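Local coordinates for protein aminotransferase, classes I and II (Silicibacter pomeroyi DSS-3, PDB 3H14) that probably catalyses the pyridoxal 5'-phosphate-dependent transfer of an amino group from L-aspartate to 2-oxoglutarate, giving oxaloacetate and L-glutamate, at residues D286-N291 and S360-T365; K293-R298 and A366-G371; S229-M234 and A279-N284; H35-Q40 and G339-P344. One frame throughout, in Å; residues are numbered along the deposited sequence.

Contacts 1, 2 and 3 share helix 278-302, meeting it in the order 3, 1, 2 along its length. Contacts 1 and 2 are about 8 Å apart between centres and run into each other, with N291 ND2 3.5 Å from I368 CG1. Contact 4, about 13 Å from the centre of either, brings in the N-terminal loop: S360 N of contact 1 lies 2.8 Å from M36 O, a probable hydrogen bond, and I368 of contact 2 packs on M36. Contact 3 is about 20 Å from contact 4 between centres, yet K230 NZ reaches G39 O at 2.6 Å. K230 occupies the signature lysine position that carries pyridoxal phosphate in relatives of this family, so this bridge probably borders the cofactor site.

Contact 1 of 4, residues D286-N291 and S360-T365; sequences DVYKAN and SYARAT
N291 puts its carboxamide against the loop from Y361 to A364 and the first residue of the following helix, T365, and uses both ends of the amide. ND2 donates to R363 O at 2.7 Å, a short bond with a bent N-H...O angle of 132°. It donates also to Y361 O at 2.9 Å, much straighter at 164°. Both acceptors lie close to the amide plane, so one flat group spans two carbonyls of the loop. Its other end, OD1, accepts from T365 OG1 at 2.6 Å, and these three bonds together settle which end of the amide is which. A leucine here would probably leave the carbonyls of Y361 and R363 without this donor and the hydroxyl of T365 without its acceptor, setting the loop free to shift. The bridged segment links strand 356-360 to helix 365-381 within the C-terminal part of the aminotransferase fold; A364 is the N-cap of that helix, so N291 ties helix 278-302 to the point where the last helix starts. T365 has its OG1 anti to the carbonyl carbon (chi1 -59°), which turns the hydroxyl to N291 and also lays it against V287 CG1 at 3.6 Å. On the other flank the Y361 ring comes down beside the helix, its CD2 3.8 Å from N291 CB and its CE2 3.7 Å from Y288 O. The ring of Y288 in turn offers its edge to the loop, with CE1 3.8 Å from A362 O near the ring plane. F314 meets the Y288 ring from outside the two segments, and also touches Y361.

Contact 2 of 4, residues K293-R298 and A366-G371; sequences KLMLER and ADIEEG
L294 CD2 meets the E369 side chain at CG, 3.4 Å away, the closest carbon approach between the two segments and short enough to be treated with caution. The leucine sits off the staggered positions, so the exact placing of CD2 is doubtful. The same methyl reaches I368 CG2 at 4.1 Å, so one branch bears on two successive residues. I368 CG2 is touched a second time by the selenium of M295, a selenomethionine, at 4.1 Å, the two side chains crossing at about a right angle; the M295 chain bends at chi2 and chi3, which brings SE, not the terminal CE, to this branch. R298 NH1 makes the one hydrogen bond across the contact, a weak one of 3.4 Å to E369 O with an N-H...O angle of 135°.

Behind this shell, the long helix 278-302 and the last helix 365-381 pair in the C-terminal part of the aminotransferase fold. Their segments 293-298 and 366-371 run nearly parallel, 11° apart in direction, with axes 10.4 Å apart at their closest. L372 touches L294, M295 and R298, while Y361 backs M295 and M36 backs I368.

The guanidinium of R298 has its stronger partners beyond these segments, in salt bridges from NH2 to D373 and E376. The chemistry is therefore divided: hydrocarbon and selenium meet between the helices, and the arginine's charge is probably balanced by those two carboxylates rather than by E369.

Contact 3 of 4, residues S229-M234 and A279-N284; sequences SKYFSM and AELQAN
Y231 lies with its ring across the base of L281 on helix 278-302, CZ standing 3.6 Å from L281 CB. Its CG is anti to the backbone N (chi1 177°), which carries the ring out along the helix until OH meets Q282. There Q282 NE2 donates to Y231 OH at 3.1 Å, a bond bent to 141°; the hydroxyl sits out of the glutamine's amide plane, and ring and amide are steeply inclined to each other. The backbone of Y231 is engaged too: its O lies 3.5 Å from L281 CD2 and takes a bond of 2.7 Å from a water. That water also donates to L281 O and accepts from N284 ND2, so it joins loop and helix where no direct backbone bond does.

F232 starts away from the helix at CB, but its ring still meets L281 CD1 with CD1 at 3.5 Å. One face of the ring is covered by Y231, whose CD2 stands over the centre, 3.6 Å above the plane. The F232 side chain is about 3 Å from a bound glycerol, probably from the crystallisation liquor. S233 closes the type I turn that begins at K230, and its CB approaches N284 ND2 at 4.1 Å; its hydroxyl is hydrogen-bonded to T43 OG1 and G44 O.

The turn belongs to the lysine-bearing signature of this aminotransferase family and lies between strands 223-227 and 240-243 of the large sheet, with W84 edge-to-face with Y231, F228 meeting F232 and helix 265-274 behind M234.

Contact 4 of 4, residues H35-Q40 and G339-P344; sequences HMEVGQ and GVAVTP
E37 folds its side chain over A341, the carboxylate oxygen OE1 lying 3.4 Å from A341 CB. Here the contact is dense: CG is set between the backbone N and carbonyl carbon (chi1 85°) and the chain bends again at chi2, bringing the acid back over the strand. Beside it M36 N gives A341 O a weak hydrogen bond of 2.9 Å, next to the parallel bridge of H35 with A341 that adds strand 34-35 to the edge of the four-stranded sheet. M36, a selenomethionine, rests its selenium 3.9 Å from V340 CG1. T343 OG1 packs 3.5 Å from E37 CB, and a water spans the two segments, donating to M36 O and accepting from T343 OG1. The looser, solvent side is that of H35, which is partly exposed and whose side chain comes no nearer than 4.5 Å to segment 339-344.

H35 ND1 donates to E37 OE2 at 2.6 Å, nearly in the ring plane and onto the syn lone pair. With an alanine replacing E37, ND1 would probably lose this acceptor and the methyl of A341 its cover. NE2 is bonded to E27 OE2, and two carboxylates would be expected to stabilise a positively charged imidazole.

Contact 1 of 4, residues D286-N291 and S360-T365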
# COMPACT_ATOMS: atom_id res chain seq x y z
N ASP A 286 -10.32 -12.14 -9.20
CA ASP A 286 -11.63 -12.14 -9.89
C ASP A 286 -12.68 -11.45 -9.04
O ASP A 286 -13.52 -10.70 -9.54
CB ASP A 286 -12.12 -13.56 -10.25
CG ASP A 286 -11.24 -14.26 -11.29
OD1 ASP A 286 -10.55 -13.57 -12.08
OD2 ASP A 286 -11.22 -15.51 -11.28
N VAL A 287 -12.63 -11.68 -7.73
CA VAL A 287 -13.51 -10.99 -6.82
C VAL A 287 -13.26 -9.48 -6.83
O VAL A 287 -14.18 -8.70 -6.94
CB VAL A 287 -13.38 -11.56 -5.40
CG1 VAL A 287 -14.16 -10.72 -4.45
CG2 VAL A 287 -13.90 -13.04 -5.36
N TYR A 288 -12.00 -9.07 -6.77
CA TYR A 288 -11.71 -7.64 -6.84
C TYR A 288 -12.20 -7.04 -8.17
O TYR A 288 -12.72 -5.94 -8.17
CB TYR A 288 -10.21 -7.35 -6.70
CG TYR A 288 -9.52 -7.86 -5.45
CD1 TYR A 288 -10.14 -7.85 -4.23
CD2 TYR A 288 -8.20 -8.27 -5.50
CE1 TYR A 288 -9.47 -8.32 -3.10
CE2 TYR A 288 -7.54 -8.72 -4.39
CZ TYR A 288 -8.16 -8.73 -3.20
OH TYR A 288 -7.50 -9.21 -2.09
N LYS A 289 -12.01 -7.78 -9.27
CA LYS A 289 -12.45 -7.30 -10.59
C LYS A 289 -13.94 -7.05 -10.60
O LYS A 289 -14.41 -6.03 -11.10
CB LYS A 289 -12.01 -8.27 -11.70
CG LYS A 289 -10.54 -8.17 -11.98
CD LYS A 289 -9.97 -9.37 -12.64
CE LYS A 289 -8.62 -9.06 -13.26
NZ LYS A 289 -8.03 -10.29 -13.83
N ALA A 290 -14.71 -7.97 -10.00
CA ALA A 290 -16.16 -7.86 -9.92
C ALA A 290 -16.58 -6.70 -9.03
O ALA A 290 -17.51 -5.95 -9.37
CB ALA A 290 -16.77 -9.21 -9.40
N ASN A 291 -15.89 -6.51 -7.90
CA ASN A 291 -16.23 -5.44 -6.97
C ASN A 291 -15.96 -4.06 -7.55
O ASN A 291 -16.73 -3.14 -7.29
CB ASN A 291 -15.43 -5.56 -5.68
CG ASN A 291 -15.76 -6.81 -4.91
OD1 ASN A 291 -16.68 -7.57 -5.28
ND2 ASN A 291 -15.01 -7.05 -3.84
N SER A 360 -12.49 1.04 0.48
CA SER A 360 -11.80 -0.20 0.16
C SER A 360 -12.84 -1.19 -0.34
O SER A 360 -13.91 -1.27 0.21
CB SER A 360 -11.07 -0.77 1.40
OG SER A 360 -10.55 -2.07 1.07
N TYR A 361 -12.53 -1.93 -1.39
CA TYR A 361 -13.44 -2.96 -1.88
C TYR A 361 -12.81 -4.37 -1.78
O TYR A 361 -13.09 -5.23 -2.58
CB TYR A 361 -13.97 -2.62 -3.29
CG TYR A 361 -12.97 -2.33 -4.39
CD1 TYR A 361 -12.62 -1.02 -4.74
CD2 TYR A 361 -12.41 -3.36 -5.12
CE1 TYR A 361 -11.70 -0.78 -5.75
CE2 TYR A 361 -11.51 -3.11 -6.12
CZ TYR A 361 -11.18 -1.82 -6.46
OH TYR A 361 -10.27 -1.62 -7.46
N ALA A 362 -12.02 -4.58 -0.73
CA ALA A 362 -11.27 -5.83 -0.55
C ALA A 362 -12.13 -6.96 0.02
O ALA A 362 -11.67 -8.11 0.05
CB ALA A 362 -10.07 -5.57 0.35
N ARG A 363 -13.38 -6.70 0.38
CA ARG A 363 -14.29 -7.74 0.89
C ARG A 363 -15.05 -8.53 -0.19
O ARG A 363 -14.91 -8.27 -1.39
CB ARG A 363 -15.26 -7.09 1.87
CG ARG A 363 -14.62 -6.51 3.16
CD ARG A 363 -14.22 -7.61 4.10
NE ARG A 363 -13.44 -7.19 5.27
CZ ARG A 363 -13.84 -7.35 6.53
NH1 ARG A 363 -15.00 -7.91 6.83
NH2 ARG A 363 -13.05 -6.93 7.52
N ALA A 364 -15.84 -9.54 0.23
CA ALA A 364 -16.62 -10.37 -0.69
C ALA A 364 -17.57 -9.51 -1.53
O ALA A 364 -18.01 -8.46 -1.08
CB ALA A 364 -17.46 -11.41 0.12
N THR A 365 -17.91 -9.99 -2.72
CA THR A 365 -18.77 -9.21 -3.61
C THR A 365 -20.14 -8.93 -2.98
O THR A 365 -20.68 -7.83 -3.11
CB THR A 365 -18.89 -9.90 -4.97
OG1 THR A 365 -17.57 -10.01 -5.52
CG2 THR A 365 -19.82 -9.16 -5.91

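Contact 2 of 4, residues K293-R298 and A366-G371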
# COMPACT_ATOMS: atom_id res chain seq x y z
N LYS A 293 -15.89 -3.22 -10.73
CA LYS A 293 -16.96 -3.02 -11.71
C LYS A 293 -18.19 -2.42 -11.02
O LYS A 293 -18.72 -1.43 -11.46
CB LYS A 293 -17.24 -4.36 -12.44
CG LYS A 293 -18.06 -4.31 -13.80
CD LYS A 293 -18.13 -5.69 -14.42
CE LYS A 293 -18.91 -5.76 -15.74
NZ LYS A 293 -17.99 -5.83 -16.94
N LEU A 294 -18.62 -3.02 -9.92
CA LEU A 294 -19.68 -2.49 -9.06
C LEU A 294 -19.44 -1.09 -8.50
O LEU A 294 -20.34 -0.23 -8.51
CB LEU A 294 -19.89 -3.42 -7.86
CG LEU A 294 -21.20 -4.19 -7.61
CD1 LEU A 294 -22.01 -4.54 -8.89
CD2 LEU A 294 -20.85 -5.42 -6.81
N MSE A 295 -18.24 -0.85 -7.97
CA MSE A 295 -17.90 0.50 -7.47
C MSE A 295 -18.01 1.57 -8.57
O MSE A 295 -18.58 2.66 -8.35
CB MSE A 295 -16.48 0.53 -6.88
CG MSE A 295 -16.28 -0.37 -5.65
SE MSE A 295 -17.27 0.11 -4.12
CE MSE A 295 -16.03 1.44 -3.31
N LEU A 296 -17.46 1.26 -9.73
CA LEU A 296 -17.41 2.20 -10.87
C LEU A 296 -18.80 2.55 -11.40
O LEU A 296 -19.07 3.73 -11.68
CB LEU A 296 -16.51 1.65 -11.97
CG LEU A 296 -15.04 1.84 -11.59
CD1 LEU A 296 -14.14 1.00 -12.42
CD2 LEU A 296 -14.64 3.33 -11.67
N GLU A 297 -19.67 1.54 -11.47
CA GLU A 297 -21.09 1.77 -11.80
C GLU A 297 -21.89 2.51 -10.71
O GLU A 297 -22.65 3.45 -11.02
CB GLU A 297 -21.80 0.45 -12.17
N ARG A 298 -21.76 2.11 -9.45
CA ARG A 298 -22.74 2.50 -8.44
C ARG A 298 -22.39 3.72 -7.57
O ARG A 298 -23.26 4.39 -7.04
CB ARG A 298 -23.11 1.28 -7.58
CG ARG A 298 -23.65 0.10 -8.43
CD ARG A 298 -24.37 -1.05 -7.58
NE ARG A 298 -25.40 -0.51 -6.70
CZ ARG A 298 -25.85 -1.08 -5.58
NH1 ARG A 298 -25.40 -2.27 -5.18
NH2 ARG A 298 -26.75 -0.45 -4.85
N ALA A 366 -20.68 -9.90 -2.25
CA ALA A 366 -21.96 -9.69 -1.54
C ALA A 366 -21.90 -8.55 -0.51
O ALA A 366 -22.86 -7.78 -0.32
CB ALA A 366 -22.40 -10.99 -0.85
N ASP A 367 -20.77 -8.43 0.17
CA ASP A 367 -20.53 -7.31 1.11
C ASP A 367 -20.51 -5.95 0.36
O ASP A 367 -21.02 -4.97 0.85
CB ASP A 367 -19.19 -7.46 1.83
CG ASP A 367 -19.21 -8.51 2.91
OD1 ASP A 367 -19.97 -9.47 2.77
OD2 ASP A 367 -18.44 -8.36 3.90
N ILE A 368 -19.83 -5.91 -0.78
CA ILE A 368 -19.75 -4.68 -1.60
C ILE A 368 -21.15 -4.32 -2.13
O ILE A 368 -21.59 -3.18 -2.00
CB ILE A 368 -18.72 -4.84 -2.75
CG1 ILE A 368 -17.29 -4.98 -2.20
CG2 ILE A 368 -18.80 -3.70 -3.76
CD1 ILE A 368 -17.00 -4.29 -0.87
N GLU A 369 -21.86 -5.31 -2.68
CA GLU A 369 -23.24 -5.08 -3.10
C GLU A 369 -24.04 -4.50 -1.96
O GLU A 369 -24.72 -3.50 -2.13
CB GLU A 369 -23.88 -6.37 -3.61
CG GLU A 369 -23.34 -6.83 -4.95
CD GLU A 369 -23.93 -8.16 -5.47
OE1 GLU A 369 -24.34 -9.03 -4.64
OE2 GLU A 369 -23.93 -8.35 -6.73
N GLU A 370 -23.97 -5.13 -0.79
CA GLU A 370 -24.63 -4.62 0.40
C GLU A 370 -24.19 -3.21 0.81
O GLU A 370 -25.02 -2.35 1.19
CB GLU A 370 -24.44 -5.60 1.56
CG GLU A 370 -25.14 -5.23 2.87
CD GLU A 370 -26.66 -5.28 2.79
OE1 GLU A 370 -27.20 -6.15 2.05
OE2 GLU A 370 -27.31 -4.46 3.46
N GLY A 371 -22.89 -2.96 0.75
CA GLY A 371 -22.38 -1.64 1.08
C GLY A 371 -22.93 -0.55 0.18
O GLY A 371 -23.29 0.54 0.64

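Contact 3 of 4, residues S229-M234 and A279-N284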
# COMPACT_ATOMS: atom_id res chain seq x y z
N SER A 229 1.52 -9.39 1.78
CA SER A 229 0.34 -9.00 2.52
C SER A 229 -0.90 -8.74 1.65
O SER A 229 -2.01 -8.73 2.18
CB SER A 229 0.62 -7.77 3.38
OG SER A 229 1.03 -6.67 2.58
N LYS A 230 -0.71 -8.51 0.34
CA LYS A 230 -1.78 -8.03 -0.55
C LYS A 230 -2.21 -9.07 -1.61
O LYS A 230 -3.12 -9.84 -1.35
CB LYS A 230 -1.41 -6.69 -1.19
CG LYS A 230 -0.92 -5.64 -0.21
CD LYS A 230 -1.99 -5.19 0.83
CE LYS A 230 -1.36 -4.12 1.72
NZ LYS A 230 -2.07 -3.76 2.97
N TYR A 231 -1.61 -9.09 -2.78
CA TYR A 231 -1.92 -10.12 -3.77
C TYR A 231 -1.73 -11.53 -3.18
O TYR A 231 -2.51 -12.44 -3.43
CB TYR A 231 -1.02 -10.01 -4.98
CG TYR A 231 -1.28 -11.11 -5.97
CD1 TYR A 231 -2.46 -11.13 -6.74
CD2 TYR A 231 -0.40 -12.16 -6.10
CE1 TYR A 231 -2.71 -12.18 -7.65
CE2 TYR A 231 -0.63 -13.17 -7.02
CZ TYR A 231 -1.78 -13.18 -7.78
OH TYR A 231 -1.97 -14.22 -8.65
N PHE A 232 -0.68 -11.70 -2.39
CA PHE A 232 -0.43 -13.04 -1.81
C PHE A 232 -1.25 -13.34 -0.57
O PHE A 232 -1.20 -14.46 -0.08
CB PHE A 232 1.05 -13.26 -1.60
CG PHE A 232 1.79 -13.26 -2.88
CD1 PHE A 232 1.74 -14.37 -3.72
CD2 PHE A 232 2.49 -12.13 -3.28
CE1 PHE A 232 2.39 -14.37 -4.94
CE2 PHE A 232 3.16 -12.12 -4.47
CZ PHE A 232 3.10 -13.26 -5.32
N SER A 233 -1.99 -12.34 -0.08
CA SER A 233 -3.05 -12.52 0.92
C SER A 233 -2.54 -13.04 2.25
O SER A 233 -3.25 -13.77 2.93
CB SER A 233 -4.15 -13.43 0.37
OG SER A 233 -5.36 -13.30 1.13
N MSE A 234 -1.33 -12.64 2.66
CA MSE A 234 -0.77 -13.03 3.94
C MSE A 234 -0.56 -11.86 4.89
O MSE A 234 0.46 -11.76 5.58
CB MSE A 234 0.54 -13.80 3.72
CG MSE A 234 0.32 -15.06 2.99
SE MSE A 234 1.95 -16.02 2.63
CE MSE A 234 2.51 -16.25 4.47
N ALA A 279 -3.95 -20.25 -8.71
CA ALA A 279 -5.39 -20.41 -8.91
C ALA A 279 -6.21 -19.68 -7.86
O ALA A 279 -7.16 -18.97 -8.18
CB ALA A 279 -5.79 -21.92 -8.95
N GLU A 280 -5.88 -19.88 -6.58
CA GLU A 280 -6.63 -19.24 -5.52
C GLU A 280 -6.43 -17.74 -5.55
O GLU A 280 -7.38 -17.00 -5.41
CB GLU A 280 -6.25 -19.78 -4.13
CG GLU A 280 -7.11 -19.20 -3.06
CD GLU A 280 -6.88 -19.81 -1.67
OE1 GLU A 280 -6.34 -20.93 -1.58
OE2 GLU A 280 -7.24 -19.14 -0.66
N LEU A 281 -5.20 -17.30 -5.72
CA LEU A 281 -4.91 -15.84 -5.70
C LEU A 281 -5.55 -15.12 -6.88
O LEU A 281 -5.95 -13.97 -6.77
CB LEU A 281 -3.42 -15.59 -5.63
CG LEU A 281 -2.74 -16.26 -4.44
CD1 LEU A 281 -1.26 -16.04 -4.44
CD2 LEU A 281 -3.34 -15.84 -3.13
N GLN A 282 -5.65 -15.79 -8.02
CA GLN A 282 -6.37 -15.21 -9.15
C GLN A 282 -7.87 -15.21 -8.90
O GLN A 282 -8.56 -14.35 -9.42
CB GLN A 282 -6.00 -15.90 -10.48
CG GLN A 282 -4.56 -15.54 -10.92
CD GLN A 282 -4.48 -14.18 -11.54
OE1 GLN A 282 -5.43 -13.75 -12.19
NE2 GLN A 282 -3.35 -13.50 -11.37
N ALA A 283 -8.38 -16.16 -8.11
CA ALA A 283 -9.80 -16.18 -7.74
C ALA A 283 -10.13 -14.97 -6.88
O ALA A 283 -11.17 -14.31 -7.07
CB ALA A 283 -10.12 -17.44 -6.99
N ASN A 284 -9.25 -14.69 -5.92
CA ASN A 284 -9.34 -13.47 -5.12
C ASN A 284 -9.35 -12.29 -6.05
O ASN A 284 -10.13 -11.39 -5.88
CB ASN A 284 -8.14 -13.30 -4.19
CG ASN A 284 -8.02 -14.41 -3.14
OD1 ASN A 284 -8.97 -15.14 -2.85
ND2 ASN A 284 -6.83 -14.51 -2.57
O HOH W 1 -5.01 -12.53 -4.37

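Contact 4 of 4, residues H35-Q40 and G339-P344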
# COMPACT_ATOMS: atom_id res chain seq x y z
N HIS A 35 -17.43 -3.30 5.97
CA HIS A 35 -16.10 -2.78 6.29
C HIS A 35 -15.47 -2.37 4.99
O HIS A 35 -14.97 -3.22 4.27
CB HIS A 35 -15.28 -3.84 7.02
CG HIS A 35 -15.62 -3.93 8.46
ND1 HIS A 35 -15.00 -3.15 9.41
CD2 HIS A 35 -16.54 -4.66 9.12
CE1 HIS A 35 -15.52 -3.41 10.59
NE2 HIS A 35 -16.47 -4.31 10.45
N MSE A 36 -15.61 -1.09 4.66
CA MSE A 36 -14.97 -0.47 3.49
C MSE A 36 -13.82 0.47 3.88
O MSE A 36 -13.38 1.30 3.08
CB MSE A 36 -16.02 0.24 2.62
CG MSE A 36 -16.99 -0.73 2.05
SE MSE A 36 -18.30 0.10 0.84
CE MSE A 36 -18.62 -1.41 -0.30
N GLU A 37 -13.30 0.28 5.08
CA GLU A 37 -12.26 1.11 5.67
C GLU A 37 -10.86 0.48 5.77
O GLU A 37 -9.92 1.19 6.13
CB GLU A 37 -12.66 1.61 7.06
CG GLU A 37 -12.41 0.69 8.31
CD GLU A 37 -13.28 -0.56 8.36
OE1 GLU A 37 -13.87 -0.95 7.33
OE2 GLU A 37 -13.33 -1.17 9.45
N VAL A 38 -10.73 -0.82 5.48
CA VAL A 38 -9.46 -1.53 5.77
C VAL A 38 -8.60 -1.64 4.54
O VAL A 38 -9.09 -1.78 3.45
CB VAL A 38 -9.66 -2.93 6.39
CG1 VAL A 38 -8.32 -3.42 7.00
CG2 VAL A 38 -10.75 -2.94 7.49
N GLY A 39 -7.30 -1.54 4.73
CA GLY A 39 -6.40 -1.63 3.63
C GLY A 39 -5.72 -2.99 3.57
O GLY A 39 -4.51 -3.05 3.49
N GLN A 40 -6.51 -4.05 3.64
CA GLN A 40 -6.00 -5.43 3.70
C GLN A 40 -7.02 -6.32 3.02
O GLN A 40 -8.21 -6.01 3.09
CB GLN A 40 -5.87 -5.93 5.13
CG GLN A 40 -5.37 -4.94 6.16
CD GLN A 40 -5.50 -5.45 7.59
OE1 GLN A 40 -6.33 -6.32 7.91
NE2 GLN A 40 -4.67 -4.90 8.46
N GLY A 339 -24.33 2.32 8.36
CA GLY A 339 -23.74 1.04 8.79
C GLY A 339 -22.61 0.58 7.91
O GLY A 339 -22.36 -0.64 7.74
N VAL A 340 -21.92 1.57 7.34
CA VAL A 340 -20.79 1.33 6.44
C VAL A 340 -19.60 2.09 6.96
O VAL A 340 -19.71 3.27 7.30
CB VAL A 340 -21.08 1.73 4.96
CG1 VAL A 340 -19.86 1.46 4.09
CG2 VAL A 340 -22.26 0.91 4.37
N ALA A 341 -18.44 1.41 7.02
CA ALA A 341 -17.19 2.01 7.52
C ALA A 341 -16.34 2.42 6.34
O ALA A 341 -16.12 1.65 5.47
CB ALA A 341 -16.40 1.01 8.41
N VAL A 342 -15.95 3.68 6.31
CA VAL A 342 -15.10 4.24 5.27
C VAL A 342 -14.03 5.06 5.96
O VAL A 342 -14.17 5.41 7.13
CB VAL A 342 -15.90 5.07 4.24
CG1 VAL A 342 -17.05 4.22 3.64
CG2 VAL A 342 -16.39 6.36 4.85
N THR A 343 -12.97 5.43 5.24
CA THR A 343 -11.82 6.11 5.85
C THR A 343 -11.71 7.56 5.42
O THR A 343 -11.61 7.83 4.23
CB THR A 343 -10.50 5.45 5.42
OG1 THR A 343 -10.54 4.04 5.75
CG2 THR A 343 -9.34 6.12 6.15
N PRO A 344 -11.67 8.49 6.37
CA PRO A 344 -11.46 9.86 5.96
C PRO A 344 -10.09 10.05 5.28
O PRO A 344 -9.14 9.33 5.60
CB PRO A 344 -11.48 10.63 7.28
CG PRO A 344 -12.07 9.75 8.26
CD PRO A 344 -11.88 8.37 7.82
O HOH W 2 -10.90 2.69 2.97